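Local coordinates for protein aminopeptidase P; XAA-pro aminopeptidase (Streptococcus thermophilus, PDB 3IL0) that probably acts in its full-length form as a metal-dependent aminopeptidase P, this chain being its creatinase/prolidase-type N-terminal domain, at residues Q65-H68 with G69-I72; K80-V83 with K84-V88; A110-G114 with Y115-P119. All blocks are in the same frame, centred on the assembly; numbering follows the deposited sequence.

Contact 1: Q65-H68 with G69-I72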
loop_
_atom_site.group_PDB
_atom_site.type_symbol
_atom_site.label_atom_id
_atom_site.label_comp_id
_atom_site.label_asym_id
_atom_site.label_seq_id
_atom_site.Cartn_x
_atom_site.Cartn_y
_atom_site.Cartn_z
ATOM N N GLN A 65 10.792 -13.983 -3.773
ATOM C CA GLN A 65 11.515 -14.151 -5.029
ATOM C C GLN A 65 10.958 -13.330 -6.183
ATOM O O GLN A 65 11.720 -12.634 -6.863
ATOM C CB GLN A 65 11.636 -15.627 -5.390
ATOM C CG GLN A 65 12.925 -16.211 -4.822
ATOM C CD GLN A 65 12.967 -17.702 -4.866
ATOM O OE1 GLN A 65 11.931 -18.358 -4.857
ATOM N NE2 GLN A 65 14.171 -18.260 -4.912
ATOM N N SER A 66 9.650 -13.382 -6.405
ATOM C CA SER A 66 9.060 -12.625 -7.520
ATOM C C SER A 66 9.246 -11.092 -7.399
ATOM O O SER A 66 9.727 -10.472 -8.341
ATOM C CB SER A 66 7.579 -12.988 -7.707
ATOM O OG SER A 66 6.947 -13.220 -6.461
ATOM N N VAL A 67 8.915 -10.509 -6.237
ATOM C CA VAL A 67 8.678 -9.050 -6.079
ATOM C C VAL A 67 9.932 -8.188 -5.850
ATOM O O VAL A 67 10.614 -8.356 -4.856
ATOM C CB VAL A 67 7.711 -8.788 -4.875
ATOM C CG1 VAL A 67 7.593 -7.288 -4.570
ATOM C CG2 VAL A 67 6.345 -9.433 -5.122
ATOM N N HIS A 68 10.207 -7.231 -6.727
ATOM C CA HIS A 68 11.407 -6.409 -6.586
ATOM C C HIS A 68 11.050 -4.974 -6.228
ATOM O O HIS A 68 9.999 -4.505 -6.605
ATOM C CB HIS A 68 12.239 -6.466 -7.881
ATOM C CG HIS A 68 12.555 -7.865 -8.331
ATOM N ND1 HIS A 68 13.693 -8.537 -7.940
ATOM C CD2 HIS A 68 11.867 -8.722 -9.123
ATOM C CE1 HIS A 68 13.696 -9.748 -8.474
ATOM N NE2 HIS A 68 12.598 -9.886 -9.197
ATOM N N GLY A 69 11.932 -4.287 -5.493
ATOM C CA GLY A 69 11.706 -2.886 -5.004
ATOM C C GLY A 69 10.880 -2.719 -3.716
ATOM O O GLY A 69 10.534 -1.610 -3.309
ATOM N N PHE A 70 10.558 -3.844 -3.093
ATOM C CA PHE A 70 9.592 -3.910 -2.019
ATOM C C PHE A 70 10.147 -4.671 -0.869
ATOM O O PHE A 70 10.696 -5.767 -0.991
ATOM C CB PHE A 70 8.319 -4.613 -2.452
ATOM C CG PHE A 70 7.314 -3.693 -3.034
ATOM C CD1 PHE A 70 6.151 -3.409 -2.362
ATOM C CD2 PHE A 70 7.546 -3.077 -4.248
ATOM C CE1 PHE A 70 5.228 -2.547 -2.897
ATOM C CE2 PHE A 70 6.596 -2.197 -4.795
ATOM C CZ PHE A 70 5.446 -1.940 -4.111
ATOM N N ASP A 71 9.951 -4.072 0.273
ATOM C CA ASP A 71 10.389 -4.621 1.475
ATOM C C ASP A 71 9.280 -5.564 1.894
ATOM O O ASP A 71 8.196 -5.109 2.202
ATOM C CB ASP A 71 10.582 -3.457 2.408
ATOM C CG ASP A 71 11.097 -3.876 3.670
ATOM O OD1 ASP A 71 10.519 -4.850 4.184
ATOM O OD2 ASP A 71 12.085 -3.267 4.123
ATOM N N ILE A 72 9.538 -6.867 1.835
ATOM C CA ILE A 72 8.514 -7.917 2.085
ATOM C C ILE A 72 8.357 -8.134 3.596
ATOM O O ILE A 72 9.356 -8.283 4.300
ATOM C CB ILE A 72 8.870 -9.307 1.443
ATOM C CG1 ILE A 72 9.568 -9.171 0.076
ATOM C CG2 ILE A 72 7.640 -10.211 1.348
ATOM C CD1 ILE A 72 8.822 -8.455 -1.012
#
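Val-67 meets Phe-70 and Ile-72 across the turn that leads from helix 60-66 into strand 71-74, the second half of a beta-alpha-beta unit that starts from strand 51-55 in the creatinase/prolidase N-terminal domain. The helix ends at Ser-66, and Val-67 is the first residue to leave helical backbone angles. From there its side chain points back at the chain that follows. CG1 lies anti to the backbone N (chi1 173°), and this branch does most of the touching: it comes within 3.5 Å of Phe-70 CB. The two side chains cross obliquely, and the methyl approaches the CB end of the phenylalanine, with Phe-70 CG next at 3.9 Å. A second apolar partner reaches the same branch, since Ile-72 CD1 stands 3.9 Å from Val-67 CG1. One methyl therefore bridges two residues of the returning chain. Val-67 and Phe-70 are both buried, which fits an apolar contact with no hydrogen bond across the two segments.

Between these residues the chain bends through Gly-69, whose positive phi of 83° is readily adopted by a residue without a side chain. Beyond the turn, the Phe-70 side chain packs on Arg-51 and Phe-53 of strand 51-55 and on Val-44 and Ile-46 of strand 42-47, so the residue that meets Val-67 is also anchored on the sheet. At the Phe-70 ring, the carbonyl oxygen of His-68 lies at the edge, near the ring plane, 3.7 Å from Phe-70 CD2.

Contact 2: K80-V83 with K84-V88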
loop_
_atom_site.group_PDB
_atom_site.type_symbol
_atom_site.label_atom_id
_atom_site.label_comp_id
_atom_site.label_asym_id
_atom_site.label_seq_id
_atom_site.Cartn_x
_atom_site.Cartn_y
_atom_site.Cartn_z
ATOM N N LYS A 80 -2.330 -3.921 11.238
ATOM C CA LYS A 80 -1.594 -3.848 12.511
ATOM C C LYS A 80 -0.135 -3.624 12.223
ATOM O O LYS A 80 0.487 -2.766 12.838
ATOM C CB LYS A 80 -1.750 -5.137 13.300
ATOM C CG LYS A 80 -1.766 -4.919 14.820
ATOM C CD LYS A 80 -1.882 -6.246 15.647
ATOM C CE LYS A 80 -0.539 -7.062 15.687
ATOM N NZ LYS A 80 0.669 -6.200 15.994
ATOM N N ASP A 81 0.430 -4.347 11.260
ATOM C CA ASP A 81 1.844 -4.134 10.976
ATOM C C ASP A 81 2.137 -2.770 10.345
ATOM O O ASP A 81 3.177 -2.197 10.651
ATOM C CB ASP A 81 2.425 -5.289 10.128
ATOM C CG ASP A 81 2.507 -6.602 10.929
ATOM O OD1 ASP A 81 3.115 -6.535 12.035
ATOM O OD2 ASP A 81 1.936 -7.644 10.506
ATOM N N ILE A 82 1.235 -2.251 9.501
ATOM C CA ILE A 82 1.440 -0.935 8.866
ATOM C C ILE A 82 1.503 0.220 9.907
ATOM O O ILE A 82 2.259 1.190 9.754
ATOM C CB ILE A 82 0.332 -0.629 7.858
ATOM C CG1 ILE A 82 0.494 -1.517 6.616
ATOM C CG2 ILE A 82 0.345 0.845 7.421
ATOM C CD1 ILE A 82 -0.743 -1.514 5.706
ATOM N N VAL A 83 0.655 0.100 10.931
ATOM C CA VAL A 83 0.551 1.031 12.063
ATOM C C VAL A 83 1.941 1.271 12.722
ATOM O O VAL A 83 2.318 2.402 12.990
ATOM C CB VAL A 83 -0.500 0.484 13.186
ATOM C CG1 VAL A 83 -0.500 1.287 14.423
ATOM C CG2 VAL A 83 -1.851 0.497 12.641
ATOM N N LYS A 84 2.716 0.234 12.947
ATOM C CA LYS A 84 4.067 0.449 13.451
ATOM C C LYS A 84 4.886 1.407 12.576
ATOM O O LYS A 84 5.573 2.283 13.074
ATOM C CB LYS A 84 4.846 -0.854 13.462
ATOM C CG LYS A 84 4.443 -1.836 14.450
ATOM C CD LYS A 84 5.442 -2.974 14.390
ATOM C CE LYS A 84 5.115 -3.982 13.359
ATOM N NZ LYS A 84 4.138 -4.964 13.997
ATOM N N PHE A 85 4.854 1.180 11.272
ATOM C CA PHE A 85 5.551 2.008 10.337
ATOM C C PHE A 85 5.124 3.445 10.415
ATOM O O PHE A 85 5.963 4.367 10.439
ATOM C CB PHE A 85 5.419 1.443 8.909
ATOM C CG PHE A 85 6.276 0.200 8.704
ATOM C CD1 PHE A 85 7.606 0.307 8.271
ATOM C CD2 PHE A 85 5.800 -1.050 9.078
ATOM C CE1 PHE A 85 8.430 -0.834 8.195
ATOM C CE2 PHE A 85 6.611 -2.193 8.949
ATOM C CZ PHE A 85 7.924 -2.084 8.514
ATOM N N VAL A 86 3.822 3.648 10.429
ATOM C CA VAL A 86 3.265 4.996 10.449
ATOM C C VAL A 86 3.738 5.799 11.682
ATOM O O VAL A 86 4.090 6.963 11.588
ATOM C CB VAL A 86 1.699 4.932 10.386
ATOM C CG1 VAL A 86 1.089 6.198 10.891
ATOM C CG2 VAL A 86 1.245 4.630 8.883
ATOM N N GLU A 87 3.696 5.160 12.823
ATOM C CA GLU A 87 4.291 5.666 14.020
ATOM C C GLU A 87 5.772 5.878 13.996
ATOM O O GLU A 87 6.225 6.970 14.313
ATOM C CB GLU A 87 4.063 4.696 15.127
ATOM C CG GLU A 87 2.823 5.005 15.771
ATOM C CD GLU A 87 2.673 4.255 17.042
ATOM O OE1 GLU A 87 1.847 3.295 16.999
ATOM O OE2 GLU A 87 3.368 4.661 18.051
ATOM N N VAL A 88 6.529 4.850 13.626
ATOM C CA VAL A 88 7.962 5.025 13.620
ATOM C C VAL A 88 8.326 6.195 12.695
ATOM O O VAL A 88 9.089 7.094 13.109
ATOM C CB VAL A 88 8.741 3.721 13.357
ATOM C CG1 VAL A 88 10.217 4.012 13.155
ATOM C CG2 VAL A 88 8.540 2.753 14.572
#
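This is a local contact within a single helix, where side chains three and four residues apart meet along helix 78-88, which follows strand 71-74 and packs on the sheet of the N-terminal domain. Two backbone bonds establish the helical spacing. Val-86 N donates to Ile-82 O at 3.0 Å, and Glu-87 N donates to Val-83 O at 3.1 Å with an almost straight N-H...O angle of 177°.

Asp-81, partly exposed, and Lys-84, exposed, lie alongside each other and point the same way, joined by an i to i+3 salt bridge. Lys-84 NZ donates to Asp-81 OD1 at 2.7 Å, and OD1 accepts with its anti lone pair, the one away from the other carboxylate oxygen. The lysine reaches it because its chain bends at both outer torsions (chi3 and chi4 each -85°), bringing the amine back along the helix. Lys-80 NZ comes within 4.2 Å of Lys-84 NZ, a like-charge approach that the nearby carboxylate probably eases. Val-83 and the exposed Glu-87 also run side by side, with Val-83 CG1 4.0 Å from Glu-87 OE1.

The Phe-85 ring turns an edge to the backbone: Asp-81 O lies in the ring plane, 3.3 Å from Phe-85 CD2. The inward side is apolar. Ile-82 CG2 and Val-86 CG2 meet at 4.2 Å, their side chains crossing at an angle, and both residues are buried. Ile-82 packs on Thr-43, Phe-45 and Leu-54, and Val-86 on Phe-45. A charged pair spaced i to i+3 on one side and aliphatic residues spaced i to i+4 against the strands are the pattern of an amphipathic helix packed on a beta-sheet.

Contact 3: A110-G114 with Y115-P119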
loop_
_atom_site.group_PDB
_atom_site.type_symbol
_atom_site.label_atom_id
_atom_site.label_comp_id
_atom_site.label_asym_id
_atom_site.label_seq_id
_atom_site.Cartn_x
_atom_site.Cartn_y
_atom_site.Cartn_z
ATOM N N ALA A 110 -10.629 2.683 13.134
ATOM C CA ALA A 110 -10.236 2.156 14.434
ATOM C C ALA A 110 -8.694 1.964 14.457
ATOM O O ALA A 110 -7.975 2.530 15.304
ATOM C CB ALA A 110 -11.009 0.859 14.750
ATOM N N ILE A 111 -8.147 1.256 13.482
ATOM C CA ILE A 111 -6.750 0.965 13.519
ATOM C C ILE A 111 -5.887 2.194 13.449
ATOM O O ILE A 111 -4.800 2.212 14.021
ATOM C CB ILE A 111 -6.409 0.049 12.408
ATOM C CG1 ILE A 111 -7.058 -1.306 12.721
ATOM C CG2 ILE A 111 -4.909 -0.046 12.267
ATOM C CD1 ILE A 111 -6.863 -2.359 11.720
ATOM N N PHE A 112 -6.325 3.204 12.715
ATOM C CA PHE A 112 -5.525 4.369 12.470
ATOM C C PHE A 112 -6.076 5.557 13.205
ATOM O O PHE A 112 -5.839 6.683 12.853
ATOM C CB PHE A 112 -5.365 4.664 10.971
ATOM C CG PHE A 112 -4.581 3.616 10.212
ATOM C CD1 PHE A 112 -3.191 3.667 10.156
ATOM C CD2 PHE A 112 -5.218 2.598 9.562
ATOM C CE1 PHE A 112 -2.467 2.685 9.477
ATOM C CE2 PHE A 112 -4.523 1.643 8.902
ATOM C CZ PHE A 112 -3.135 1.677 8.858
ATOM N N GLU A 113 -6.735 5.321 14.308
ATOM C CA GLU A 113 -7.305 6.426 15.096
ATOM C C GLU A 113 -6.190 7.413 15.430
ATOM O O GLU A 113 -5.105 7.011 15.796
ATOM C CB GLU A 113 -7.921 5.858 16.371
ATOM C CG GLU A 113 -9.159 6.550 16.815
ATOM C CD GLU A 113 -9.826 5.829 17.994
ATOM O OE1 GLU A 113 -10.997 5.335 17.840
ATOM O OE2 GLU A 113 -9.165 5.750 19.072
ATOM N N GLY A 114 -6.428 8.696 15.235
ATOM C CA GLY A 114 -5.409 9.714 15.470
ATOM C C GLY A 114 -4.629 10.167 14.261
ATOM O O GLY A 114 -3.853 11.130 14.363
ATOM N N TYR A 115 -4.779 9.465 13.130
ATOM C CA TYR A 115 -4.198 9.878 11.865
ATOM C C TYR A 115 -5.284 10.370 10.909
ATOM O O TYR A 115 -6.428 10.150 11.122
ATOM C CB TYR A 115 -3.439 8.700 11.223
ATOM C CG TYR A 115 -2.439 8.102 12.143
ATOM C CD1 TYR A 115 -1.175 8.629 12.220
ATOM C CD2 TYR A 115 -2.776 7.046 13.005
ATOM C CE1 TYR A 115 -0.246 8.116 13.093
ATOM C CE2 TYR A 115 -1.847 6.548 13.908
ATOM C CZ TYR A 115 -0.579 7.091 13.928
ATOM O OH TYR A 115 0.418 6.625 14.772
ATOM N N THR A 116 -4.904 11.021 9.826
ATOM C CA THR A 116 -5.867 11.545 8.879
ATOM C C THR A 116 -5.948 10.498 7.768
ATOM O O THR A 116 -4.932 10.187 7.136
ATOM C CB THR A 116 -5.342 12.912 8.326
ATOM O OG1 THR A 116 -5.168 13.829 9.421
ATOM C CG2 THR A 116 -6.280 13.533 7.306
ATOM N N LEU A 117 -7.125 9.921 7.576
ATOM C CA LEU A 117 -7.427 9.056 6.438
ATOM C C LEU A 117 -7.970 9.910 5.301
ATOM O O LEU A 117 -8.893 10.721 5.475
ATOM C CB LEU A 117 -8.437 7.968 6.833
ATOM C CG LEU A 117 -7.926 6.942 7.863
ATOM C CD1 LEU A 117 -9.058 6.004 8.305
ATOM C CD2 LEU A 117 -6.832 6.149 7.304
ATOM N N SER A 118 -7.406 9.729 4.124
ATOM C CA SER A 118 -7.713 10.595 2.990
ATOM C C SER A 118 -8.236 9.755 1.801
ATOM O O SER A 118 -7.491 9.023 1.183
ATOM C CB SER A 118 -6.436 11.326 2.585
ATOM O OG SER A 118 -6.514 11.726 1.227
ATOM N N PRO A 119 -9.529 9.839 1.519
ATOM C CA PRO A 119 -10.039 9.005 0.446
ATOM C C PRO A 119 -9.531 9.468 -0.913
ATOM O O PRO A 119 -9.492 10.660 -1.179
ATOM C CB PRO A 119 -11.542 9.183 0.556
ATOM C CG PRO A 119 -11.691 10.483 1.252
ATOM C CD PRO A 119 -10.588 10.528 2.232
#
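Tyr-115 and Phe-112 bury the most surface in this contact, and they are the two ends of a type II beta turn that takes the chain from helix 102-111 into strand 116-120. The turn is closed by Tyr-115 N donating to Phe-112 O at 3.0 Å with an N-H...O angle of 160°. The tyrosine ring lies with its edge against the turn. Its CG lies anti to the carbonyl carbon and beside the backbone N (chi1 -54°), which carries the ring edge to the peptide group of Phe-112: Phe-112 O is 3.1 Å from Tyr-115 CD2, near the ring plane. The carbonyl oxygen thus accepts the N-H of Tyr-115 and also lies at the edge of the Tyr-115 ring.

The side chains themselves touch more lightly. Tyr-115 CD2 is 4.1 Å from Phe-112 CB and lies at the edge of the phenylalanine ring, near its plane. One face of that ring carries Ile-111 CG2, 3.7 Å above the plane and offset toward the rim. Leu-117, the second residue of the strand, adds a further apolar contact, its CD2 4.2 Å from Phe-112 CB.

Gly-114 takes the third position of the turn at a phi of 96°, a positive value that glycine adopts readily. Among its neighbours, Phe-112 packs on Ile-94 of strand 93-97, Leu-117 touches Phe-96 of that strand and Tyr-105, Leu-108 and Gln-109 of helix 102-111, and Tyr-115 reaches Val-86 and Glu-87 of helix 78-88.

From the N terminus the three contacts follow in series, none nested in or crossing another. Contact 1 closes the turn from helix 60-66 into strand 71-74, an outermost strand of the sheet. The chain then enters helix 78-88; contact 2 lies inside this one helix and closes no loop. Contacts 1 and 2 do not touch, their centres about 19 Å apart. Contact 3 closes the turn from helix 102-111 into strand 116-120 at the other end of the sheet, its centre about 27 Å from that of contact 1. Contacts 2 and 3 do meet: Val-83 CG2 packs on Ile-111 CG2 and Ile-82 CG2 on Phe-112 CZ, tying helix 78-88 to the C-terminal beta-alpha-beta unit.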